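Cerato-platanin 1 (Moniliophthora perniciosa, PDB 3SUJ) is a secreted cerato-platanin with a double-psi beta-barrel fold that binds zinc ions in the crystal and whose molecular function is not established. Local coordinates at residues Ala2-Ala10 and Ala105-Val115; Tyr68-Ile78 and Ala96-Arg104. All coordinates share one frame; numbering follows the deposited sequence. Where two conformers were deposited one is given.

Contact 1. Residues Ala2-Ala10 and Ala105-Val115. With NA (sodium ion), chain H.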
loop_
_atom_site.group_PDB
_atom_site.type_symbol
_atom_site.label_atom_id
_atom_site.label_comp_id
_atom_site.label_asym_id
_atom_site.label_seq_id
_atom_site.Cartn_x
_atom_site.Cartn_y
_atom_site.Cartn_z
ATOM N N ALA A 2 4.984 -15.338 5.220
ATOM C CA ALA A 2 3.933 -14.288 5.014
ATOM C C ALA A 2 4.098 -13.098 5.994
ATOM O O ALA A 2 4.915 -13.075 6.964
ATOM C CB ALA A 2 2.573 -14.945 5.197
ATOM N N VAL A 3 3.340 -12.070 5.655
ATOM C CA VAL A 3 3.334 -10.870 6.484
ATOM C C VAL A 3 1.923 -10.408 6.608
ATOM O O VAL A 3 1.017 -10.845 5.916
ATOM C CB VAL A 3 4.131 -9.708 5.851
ATOM C CG1 VAL A 3 5.659 -10.048 5.833
ATOM C CG2 VAL A 3 3.473 -9.365 4.458
ATOM N N LYS A 4 1.728 -9.555 7.578
ATOM C CA LYS A 4 0.403 -9.012 7.844
ATOM C C LYS A 4 0.005 -7.906 6.924
ATOM O O LYS A 4 0.834 -7.031 6.587
ATOM C CB LYS A 4 0.369 -8.460 9.269
ATOM C CG LYS A 4 0.464 -9.546 10.319
ATOM C CD LYS A 4 0.362 -8.879 11.722
ATOM C CE LYS A 4 0.939 -9.836 12.698
ATOM N NZ LYS A 4 0.063 -10.227 13.837
ATOM N N LEU A 5 -1.246 -7.886 6.546
ATOM C CA LEU A 5 -1.862 -6.797 5.808
ATOM C C LEU A 5 -3.105 -6.311 6.583
ATOM O O LEU A 5 -4.017 -7.099 6.834
ATOM C CB LEU A 5 -2.259 -7.239 4.392
ATOM C CG LEU A 5 -3.047 -6.155 3.653
ATOM C CD1 LEU A 5 -2.258 -4.946 3.322
ATOM C CD2 LEU A 5 -3.643 -6.718 2.401
ATOM N N SER A 6 -3.123 -5.019 6.822
ATOM C CA SER A 6 -4.258 -4.319 7.474
ATOM C C SER A 6 -4.728 -3.257 6.548
ATOM O O SER A 6 -4.154 -3.092 5.443
ATOM C CB SER A 6 -3.786 -3.689 8.760
ATOM O OG SER A 6 -3.344 -4.777 9.623
ATOM N N TYR A 7 -5.751 -2.494 6.933
ATOM C CA TYR A 7 -6.187 -1.391 6.076
ATOM C C TYR A 7 -6.359 -0.122 6.894
ATOM O O TYR A 7 -6.498 -0.186 8.139
ATOM C CB TYR A 7 -7.428 -1.709 5.303
ATOM C CG TYR A 7 -8.714 -1.691 6.027
ATOM C CD1 TYR A 7 -9.156 -2.820 6.653
ATOM C CD2 TYR A 7 -9.503 -0.535 6.036
ATOM C CE1 TYR A 7 -10.350 -2.805 7.350
ATOM C CE2 TYR A 7 -10.710 -0.490 6.686
ATOM C CZ TYR A 7 -11.136 -1.610 7.341
ATOM O OH TYR A 7 -12.393 -1.686 8.021
ATOM N N ASP A 8 -6.399 0.997 6.217
ATOM C CA ASP A 8 -6.711 2.275 6.889
ATOM C C ASP A 8 -7.360 3.115 5.835
ATOM O O ASP A 8 -6.792 3.370 4.782
ATOM C CB ASP A 8 -5.453 2.973 7.399
ATOM C CG ASP A 8 -5.768 4.056 8.374
ATOM O OD1 ASP A 8 -6.489 4.982 8.028
ATOM O OD2 ASP A 8 -5.384 3.904 9.604
ATOM N N GLU A 9 -8.587 3.599 6.113
ATOM C CA GLU A 9 -9.347 4.454 5.178
ATOM C C GLU A 9 -8.751 5.775 4.932
ATOM O O GLU A 9 -9.149 6.413 3.964
ATOM C CB GLU A 9 -10.814 4.568 5.648
ATOM C CG GLU A 9 -11.488 3.246 5.543
ATOM C CD GLU A 9 -13.020 3.302 5.745
ATOM O OE1 GLU A 9 -13.671 3.637 4.793
ATOM O OE2 GLU A 9 -13.505 2.867 6.786
ATOM N N ALA A 10 -7.734 6.175 5.676
ATOM C CA ALA A 10 -7.007 7.359 5.296
ATOM C C ALA A 10 -6.488 7.253 3.873
ATOM O O ALA A 10 -6.403 8.217 3.163
ATOM C CB ALA A 10 -5.886 7.668 6.233
ATOM N N ALA A 105 -12.597 -6.738 3.945
ATOM C CA ALA A 105 -11.534 -6.010 4.667
ATOM C C ALA A 105 -11.938 -5.730 6.140
ATOM O O ALA A 105 -11.244 -6.046 7.061
ATOM C CB ALA A 105 -11.240 -4.733 4.009
ATOM N N GLU A 106 -13.011 -5.039 6.348
ATOM C CA GLU A 106 -13.582 -4.780 7.667
ATOM C C GLU A 106 -13.859 -6.023 8.469
ATOM O O GLU A 106 -13.459 -6.112 9.658
ATOM C CB GLU A 106 -14.851 -3.918 7.523
ATOM C CG GLU A 106 -15.458 -3.373 8.832
ATOM C CD GLU A 106 -16.552 -2.286 8.569
ATOM O OE1 GLU A 106 -17.016 -2.002 7.412
ATOM O OE2 GLU A 106 -16.930 -1.638 9.553
ATOM N N GLU A 107 -14.458 -7.042 7.891
ATOM C CA GLU A 107 -14.675 -8.250 8.610
ATOM C C GLU A 107 -13.409 -8.908 9.125
ATOM O O GLU A 107 -13.262 -9.265 10.292
ATOM C CB GLU A 107 -15.452 -9.212 7.679
ATOM C CG GLU A 107 -15.550 -10.549 8.245
ATOM C CD GLU A 107 -15.843 -11.646 7.223
ATOM O OE1 GLU A 107 -16.198 -11.360 6.049
ATOM O OE2 GLU A 107 -15.726 -12.816 7.602
ATOM N N LEU A 108 -12.377 -9.028 8.290
ATOM C CA LEU A 108 -11.130 -9.692 8.660
ATOM C C LEU A 108 -10.198 -8.806 9.473
ATOM O O LEU A 108 -9.540 -9.285 10.382
ATOM C CB LEU A 108 -10.430 -10.228 7.384
ATOM C CG LEU A 108 -11.252 -11.316 6.664
ATOM C CD1 LEU A 108 -10.703 -11.674 5.268
ATOM C CD2 LEU A 108 -11.395 -12.534 7.560
ATOM N N GLY A 109 -10.134 -7.560 9.081
ATOM C CA GLY A 109 -9.294 -6.593 9.790
ATOM C C GLY A 109 -7.830 -6.651 9.348
ATOM O O GLY A 109 -7.289 -5.722 8.789
ATOM N N THR A 110 -7.224 -7.801 9.628
ATOM C CA THR A 110 -5.772 -8.107 9.285
ATOM C C THR A 110 -5.692 -9.510 8.702
ATOM O O THR A 110 -6.370 -10.406 9.260
ATOM C CB THR A 110 -4.903 -7.981 10.513
ATOM O OG1 THR A 110 -4.976 -6.605 10.971
ATOM C CG2 THR A 110 -3.440 -8.329 10.216
ATOM N N VAL A 111 -5.006 -9.708 7.592
ATOM C CA VAL A 111 -4.850 -11.050 6.963
ATOM C C VAL A 111 -3.385 -11.267 6.755
ATOM O O VAL A 111 -2.593 -10.342 6.741
ATOM C CB VAL A 111 -5.550 -11.172 5.666
ATOM C CG1 VAL A 111 -7.068 -11.087 5.814
ATOM C CG2 VAL A 111 -5.069 -10.222 4.636
ATOM N N ASN A 112 -3.003 -12.493 6.606
ATOM C CA ASN A 112 -1.620 -12.832 6.148
ATOM C C ASN A 112 -1.564 -12.923 4.659
ATOM O O ASN A 112 -2.489 -13.448 4.055
ATOM C CB ASN A 112 -1.179 -14.162 6.793
ATOM C CG ASN A 112 -1.078 -14.044 8.304
ATOM O OD1 ASN A 112 -0.717 -13.003 8.868
ATOM N ND2 ASN A 112 -1.412 -15.118 8.971
ATOM N N VAL A 113 -0.538 -12.322 4.101
ATOM C CA VAL A 113 -0.292 -12.339 2.647
ATOM C C VAL A 113 1.132 -12.753 2.347
ATOM O O VAL A 113 2.030 -12.575 3.159
ATOM C CB VAL A 113 -0.560 -10.940 2.027
ATOM C CG1 VAL A 113 -2.039 -10.544 2.137
ATOM C CG2 VAL A 113 0.330 -9.896 2.635
ATOM N N ASP A 114 1.315 -13.240 1.127
ATOM C CA ASP A 114 2.729 -13.321 0.604
ATOM C C ASP A 114 3.096 -12.036 -0.050
ATOM O O ASP A 114 2.267 -11.434 -0.695
ATOM C CB ASP A 114 2.802 -14.473 -0.443
ATOM C CG ASP A 114 2.987 -15.745 0.225
ATOM O OD1 ASP A 114 4.132 -15.987 0.663
ATOM O OD2 ASP A 114 2.008 -16.463 0.391
ATOM N N VAL A 115 4.317 -11.562 0.073
ATOM C CA VAL A 115 4.764 -10.296 -0.461
ATOM C C VAL A 115 5.984 -10.513 -1.335
ATOM O O VAL A 115 6.941 -11.236 -0.882
ATOM C CB VAL A 115 5.049 -9.322 0.671
ATOM C CG1 VAL A 115 5.988 -9.861 1.707
ATOM C CG2 VAL A 115 5.587 -7.985 0.125
HETATM NA NA NA H . -18.471 -0.622 7.638
HETATM O O HOH W 1 -7.117 -3.150 9.524
HETATM O O HOH W 2 -18.686 -0.345 9.928
HETATM O O HOH W 3 -18.843 0.070 5.749
HETATM O O HOH W 4 -19.953 -1.822 7.645
#
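Where the two strands part, water 1 takes over the ladder: it accepts from Tyr7 N and donates to Gly109 O, 2.7 Å away. Beside it two hydroxyls pair directly, Thr110 OG1 donating to Ser6 OG over 2.8 Å; each oxygen lies anti to its own carbonyl carbon (chi1 -62° in both). Gly109, at positive phi just after helix 105-108, turns the chain from helix into strand. Beyond the water, the Tyr7 ring lies by the helix start. Ala105 CB sits off-centre over it as a CH-pi contact, 4.3 Å from the centroid, and Tyr7 OH comes to 3.4 Å from Glu106 CB. The extended Glu106 chain carries its carboxylate past the ring to a sodium ion, which OE1 binds at 2.0 Å and OE2 more loosely, with waters 2, 3 and 4 as further ligands. Farther along, the strands are antiparallel: Val3 and Val113, then Leu5 and Val111, form hydrogen-bonded pairs, and Lys4 with Asn112 is the non-hydrogen-bonded pair between them. Val3, Leu5, Val111 and Val113 share one face, where Val3 CG2 meets Val113 CG2 at 3.7 Å and Leu5 CB meets Val113 CG1 at 4.0 Å; helix 94-101 touches Leu5. On the other face Lys4 CB rests on Thr110 CG2. Strand 90-92 flanks the far edge of strand 3-7, placing this pairing inside the double-psi barrel sheet. The chemistry thus passes from a regular backbone ladder with an apolar face to hydroxyl and water bridges, which keep the diverging chains linked where direct backbone bonding stops.

Contact 2. Residues Tyr68-Ile78 and Ala96-Arg104; sequences YSSAHTTPKSI and AMDDLTNKR
Ala96 opens the contact by offering CB to Ile78 CD1, 4.0 Å away, while its carbonyl oxygen lies near Ile78 CG2. One turn on, the backbone oxygen of Asp99 lies 3.7 Å from Lys76 CE, along the aliphatic chain of that lysine. Leu100 is the main wedge: with CG anti to its backbone N (chi1 -176°), the branch point presses on Tyr68 CB at 3.5 Å, CD1 reaches the Lys76 carbonyl oxygen at 3.2 Å, and CB lies 4.0 Å from Ile78 CG2, the two side chains crossing at about a right angle. Thr101 follows with CG2 over one face of the Tyr68 ring, offset toward the rim; Ser70 N lies over the opposite face. Thr101 OG1 donates to Met97 O (2.8 Å) and accepts from Arg104 N in an ST motif, while water 5 donates to Thr101 O. An alanine at Thr101 would lose both OG1 bonds and is likely to leave Arg104 N without this acceptor and the Tyr68 face less covered. Asn102, at positive phi, is the first residue to leave helical geometry, in a Schellman motif. Arg104, at the N-cap of helix 105-108, brings NH1 to the edge of the His72 ring, 3.9 Å from CD2; its NH2 is salt-bridged to Glu107. Helix residues 96-101 run nearly antiparallel (160°) to strand residues 76-78; Leu100 also reaches Val113 of strand 111-118 and Leu5 of strand 3-7, while Tyr68 packs on Leu108 of helix 105-108.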
loop_
_atom_site.group_PDB
_atom_site.type_symbol
_atom_site.label_atom_id
_atom_site.label_comp_id
_atom_site.label_asym_id
_atom_site.label_seq_id
_atom_site.Cartn_x
_atom_site.Cartn_y
_atom_site.Cartn_z
ATOM N N TYR A 68 -3.073 -12.934 -1.490
ATOM C CA TYR A 68 -3.956 -13.531 -0.417
ATOM C C TYR A 68 -4.521 -14.798 -0.938
ATOM O O TYR A 68 -5.094 -14.837 -2.019
ATOM C CB TYR A 68 -5.080 -12.563 -0.035
ATOM C CG TYR A 68 -6.015 -13.090 1.023
ATOM C CD1 TYR A 68 -5.572 -13.379 2.290
ATOM C CD2 TYR A 68 -7.335 -13.317 0.705
ATOM C CE1 TYR A 68 -6.479 -13.865 3.289
ATOM C CE2 TYR A 68 -8.256 -13.803 1.703
ATOM C CZ TYR A 68 -7.742 -14.061 2.906
ATOM O OH TYR A 68 -8.611 -14.508 3.916
ATOM N N SER A 69 -4.319 -15.838 -0.114
ATOM C CA SER A 69 -4.908 -17.138 -0.453
ATOM C C SER A 69 -6.024 -17.403 0.541
ATOM O O SER A 69 -5.756 -17.777 1.693
ATOM C CB SER A 69 -3.841 -18.173 -0.241
ATOM O OG SER A 69 -2.876 -17.994 -1.248
ATOM N N SER A 70 -7.231 -17.051 0.141
ATOM C CA SER A 70 -8.445 -17.235 0.942
ATOM C C SER A 70 -8.692 -18.698 1.308
ATOM O O SER A 70 -8.239 -19.631 0.605
ATOM C CB SER A 70 -9.651 -16.663 0.193
ATOM O OG SER A 70 -10.879 -17.090 0.797
ATOM N N ALA A 71 -9.406 -18.895 2.430
ATOM C CA ALA A 71 -9.882 -20.234 2.823
ATOM C C ALA A 71 -10.981 -20.791 1.893
ATOM O O ALA A 71 -11.391 -21.973 2.005
ATOM C CB ALA A 71 -10.372 -20.185 4.287
ATOM N N HIS A 72 -11.551 -19.920 1.082
ATOM C CA HIS A 72 -12.785 -20.204 0.346
ATOM C C HIS A 72 -12.683 -19.887 -1.133
ATOM O O HIS A 72 -13.719 -19.888 -1.807
ATOM C CB HIS A 72 -13.909 -19.314 0.896
ATOM C CG HIS A 72 -14.034 -19.385 2.409
ATOM N ND1 HIS A 72 -14.314 -20.557 3.093
ATOM C CD2 HIS A 72 -13.871 -18.426 3.351
ATOM C CE1 HIS A 72 -14.277 -20.308 4.395
ATOM N NE2 HIS A 72 -14.067 -19.017 4.579
ATOM N N THR A 73 -11.495 -19.539 -1.647
ATOM C CA THR A 73 -11.438 -19.188 -3.103
ATOM C C THR A 73 -10.011 -19.240 -3.478
ATOM O O THR A 73 -9.177 -19.512 -2.642
ATOM C CB THR A 73 -12.108 -17.836 -3.424
ATOM O OG1 THR A 73 -12.305 -17.701 -4.868
ATOM C CG2 THR A 73 -11.287 -16.682 -2.893
ATOM N N THR A 74 -9.720 -18.913 -4.736
ATOM C CA THR A 74 -8.367 -19.059 -5.232
ATOM C C THR A 74 -7.592 -17.751 -5.028
ATOM O O THR A 74 -8.193 -16.626 -4.723
ATOM C CB THR A 74 -8.382 -19.306 -6.733
ATOM O OG1 THR A 74 -9.453 -18.536 -7.242
ATOM C CG2 THR A 74 -8.586 -20.830 -7.046
ATOM N N PRO A 75 -6.286 -17.825 -5.274
ATOM C CA PRO A 75 -5.447 -16.687 -4.950
ATOM C C PRO A 75 -5.752 -15.489 -5.787
ATOM O O PRO A 75 -6.184 -15.466 -6.869
ATOM C CB PRO A 75 -4.017 -17.200 -5.264
ATOM C CG PRO A 75 -4.109 -18.718 -5.091
ATOM C CD PRO A 75 -5.426 -18.976 -5.713
ATOM N N LYS A 76 -5.472 -14.357 -5.103
ATOM C CA LYS A 76 -5.654 -13.032 -5.687
ATOM C C LYS A 76 -4.469 -12.197 -5.226
ATOM O O LYS A 76 -4.041 -12.290 -4.086
ATOM C CB LYS A 76 -6.969 -12.460 -5.083
ATOM C CG LYS A 76 -7.268 -11.075 -5.411
ATOM C CD LYS A 76 -7.499 -10.793 -6.836
ATOM C CE LYS A 76 -7.848 -9.311 -6.997
ATOM N NZ LYS A 76 -8.334 -9.155 -8.417
ATOM N N SER A 77 -4.042 -11.302 -6.111
ATOM C CA SER A 77 -2.968 -10.365 -5.799
ATOM C C SER A 77 -3.386 -8.960 -6.015
ATOM O O SER A 77 -4.169 -8.674 -6.932
ATOM C CB SER A 77 -1.725 -10.601 -6.697
ATOM O OG SER A 77 -1.213 -11.916 -6.590
ATOM N N ILE A 78 -2.835 -8.076 -5.208
ATOM C CA ILE A 78 -2.904 -6.652 -5.547
ATOM C C ILE A 78 -1.498 -6.096 -5.597
ATOM O O ILE A 78 -0.589 -6.764 -5.138
ATOM C CB ILE A 78 -3.736 -5.812 -4.459
ATOM C CG1 ILE A 78 -3.172 -5.992 -3.056
ATOM C CG2 ILE A 78 -5.239 -6.199 -4.563
ATOM C CD1 ILE A 78 -3.615 -4.974 -1.951
ATOM N N ALA A 96 -8.270 -1.373 -1.558
ATOM C CA ALA A 96 -7.297 -2.375 -1.949
ATOM C C ALA A 96 -7.503 -3.672 -1.189
ATOM O O ALA A 96 -7.465 -4.757 -1.776
ATOM C CB ALA A 96 -5.965 -1.805 -1.708
ATOM N N MET A 97 -7.754 -3.583 0.136
ATOM C CA MET A 97 -7.923 -4.787 0.895
ATOM C C MET A 97 -9.260 -5.482 0.550
ATOM O O MET A 97 -9.299 -6.713 0.565
ATOM C CB MET A 97 -7.772 -4.518 2.410
ATOM C CG MET A 97 -7.773 -5.851 3.192
ATOM S SD MET A 97 -7.241 -5.549 4.889
ATOM C CE MET A 97 -7.530 -7.117 5.646
ATOM N N ASP A 98 -10.292 -4.706 0.275
ATOM C CA ASP A 98 -11.539 -5.297 -0.204
ATOM C C ASP A 98 -11.296 -5.999 -1.554
ATOM O O ASP A 98 -11.847 -7.115 -1.744
ATOM C CB ASP A 98 -12.599 -4.222 -0.346
ATOM C CG ASP A 98 -13.409 -4.013 0.949
ATOM O OD1 ASP A 98 -13.493 -4.899 1.762
ATOM O OD2 ASP A 98 -13.988 -2.903 1.075
ATOM N N ASP A 99 -10.510 -5.414 -2.439
ATOM C CA ASP A 99 -10.183 -6.014 -3.770
ATOM C C ASP A 99 -9.519 -7.378 -3.492
ATOM O O ASP A 99 -9.854 -8.401 -4.074
ATOM C CB ASP A 99 -9.275 -5.076 -4.570
ATOM C CG ASP A 99 -10.042 -3.938 -5.219
ATOM O OD1 ASP A 99 -11.267 -3.858 -5.049
ATOM O OD2 ASP A 99 -9.399 -3.100 -5.878
ATOM N N LEU A 100 -8.559 -7.401 -2.573
ATOM C CA LEU A 100 -7.774 -8.557 -2.319
ATOM C C LEU A 100 -8.583 -9.674 -1.753
ATOM O O LEU A 100 -8.278 -10.865 -2.007
ATOM C CB LEU A 100 -6.632 -8.157 -1.353
ATOM C CG LEU A 100 -5.645 -9.234 -1.039
ATOM C CD1 LEU A 100 -4.927 -9.740 -2.347
ATOM C CD2 LEU A 100 -4.692 -8.654 -0.023
ATOM N N THR A 101 -9.518 -9.379 -0.820
ATOM C CA THR A 101 -10.182 -10.353 0.018
ATOM C C THR A 101 -11.644 -10.590 -0.386
ATOM O O THR A 101 -12.390 -11.211 0.326
ATOM C CB THR A 101 -10.182 -9.870 1.533
ATOM O OG1 THR A 101 -10.973 -8.668 1.649
ATOM C CG2 THR A 101 -8.778 -9.704 2.065
ATOM N N ASN A 102 -12.030 -10.068 -1.530
ATOM C CA ASN A 102 -13.434 -10.171 -1.976
ATOM C C ASN A 102 -14.451 -9.511 -1.014
ATOM O O ASN A 102 -15.408 -10.116 -0.586
ATOM C CB ASN A 102 -13.819 -11.616 -2.348
ATOM C CG ASN A 102 -15.120 -11.667 -3.164
ATOM O OD1 ASN A 102 -15.543 -10.653 -3.775
ATOM N ND2 ASN A 102 -15.795 -12.780 -3.063
ATOM N N LYS A 103 -14.120 -8.276 -0.662
ATOM C CA LYS A 103 -15.004 -7.357 0.065
ATOM C C LYS A 103 -15.094 -7.722 1.551
ATOM O O LYS A 103 -16.138 -7.503 2.192
ATOM C CB LYS A 103 -16.426 -7.273 -0.546
ATOM C CG LYS A 103 -16.273 -6.903 -1.996
ATOM C CD LYS A 103 -17.662 -6.759 -2.674
ATOM C CE LYS A 103 -17.376 -6.364 -4.113
ATOM N NZ LYS A 103 -18.638 -6.020 -4.871
ATOM N N ARG A 104 -14.028 -8.253 2.130
ATOM C CA ARG A 104 -14.010 -8.677 3.524
ATOM C C ARG A 104 -12.972 -7.916 4.341
ATOM O O ARG A 104 -12.579 -8.420 5.413
ATOM C CB ARG A 104 -13.723 -10.173 3.569
ATOM C CG ARG A 104 -14.797 -10.986 2.877
ATOM C CD ARG A 104 -14.451 -12.458 2.859
ATOM N NE ARG A 104 -14.692 -12.920 4.198
ATOM C CZ ARG A 104 -14.106 -13.993 4.736
ATOM N NH1 ARG A 104 -13.249 -14.672 4.026
ATOM N NH2 ARG A 104 -14.423 -14.321 5.983
HETATM O O HOH W 5 -11.906 -14.087 0.030
#

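Both contacts reach the same sheet on one side of the fold, contact 2 nested within the chain loop that contact 1 closes. Both are partly buried, contact 1 nearer the middle (its centre about 10 Å from the chain's centre), contact 2 farther out (about 15 Å). Contact 1 joins strand to strand, mainly by backbone hydrogen bonds, and ends in a sodium site completed by three waters, on the exposed Glu106; contact 2 sets a helix against the hairpin of strands 63-68 and 76-83, the latter outermost, with no direct hydrogen bond across it. Their buried parts merge where Leu5 CD2 meets Leu100 CD2 at 3.3 Å, and Asp98 OD1 probably accepts a hydrogen bond from Ala105 N at 3.0 Å.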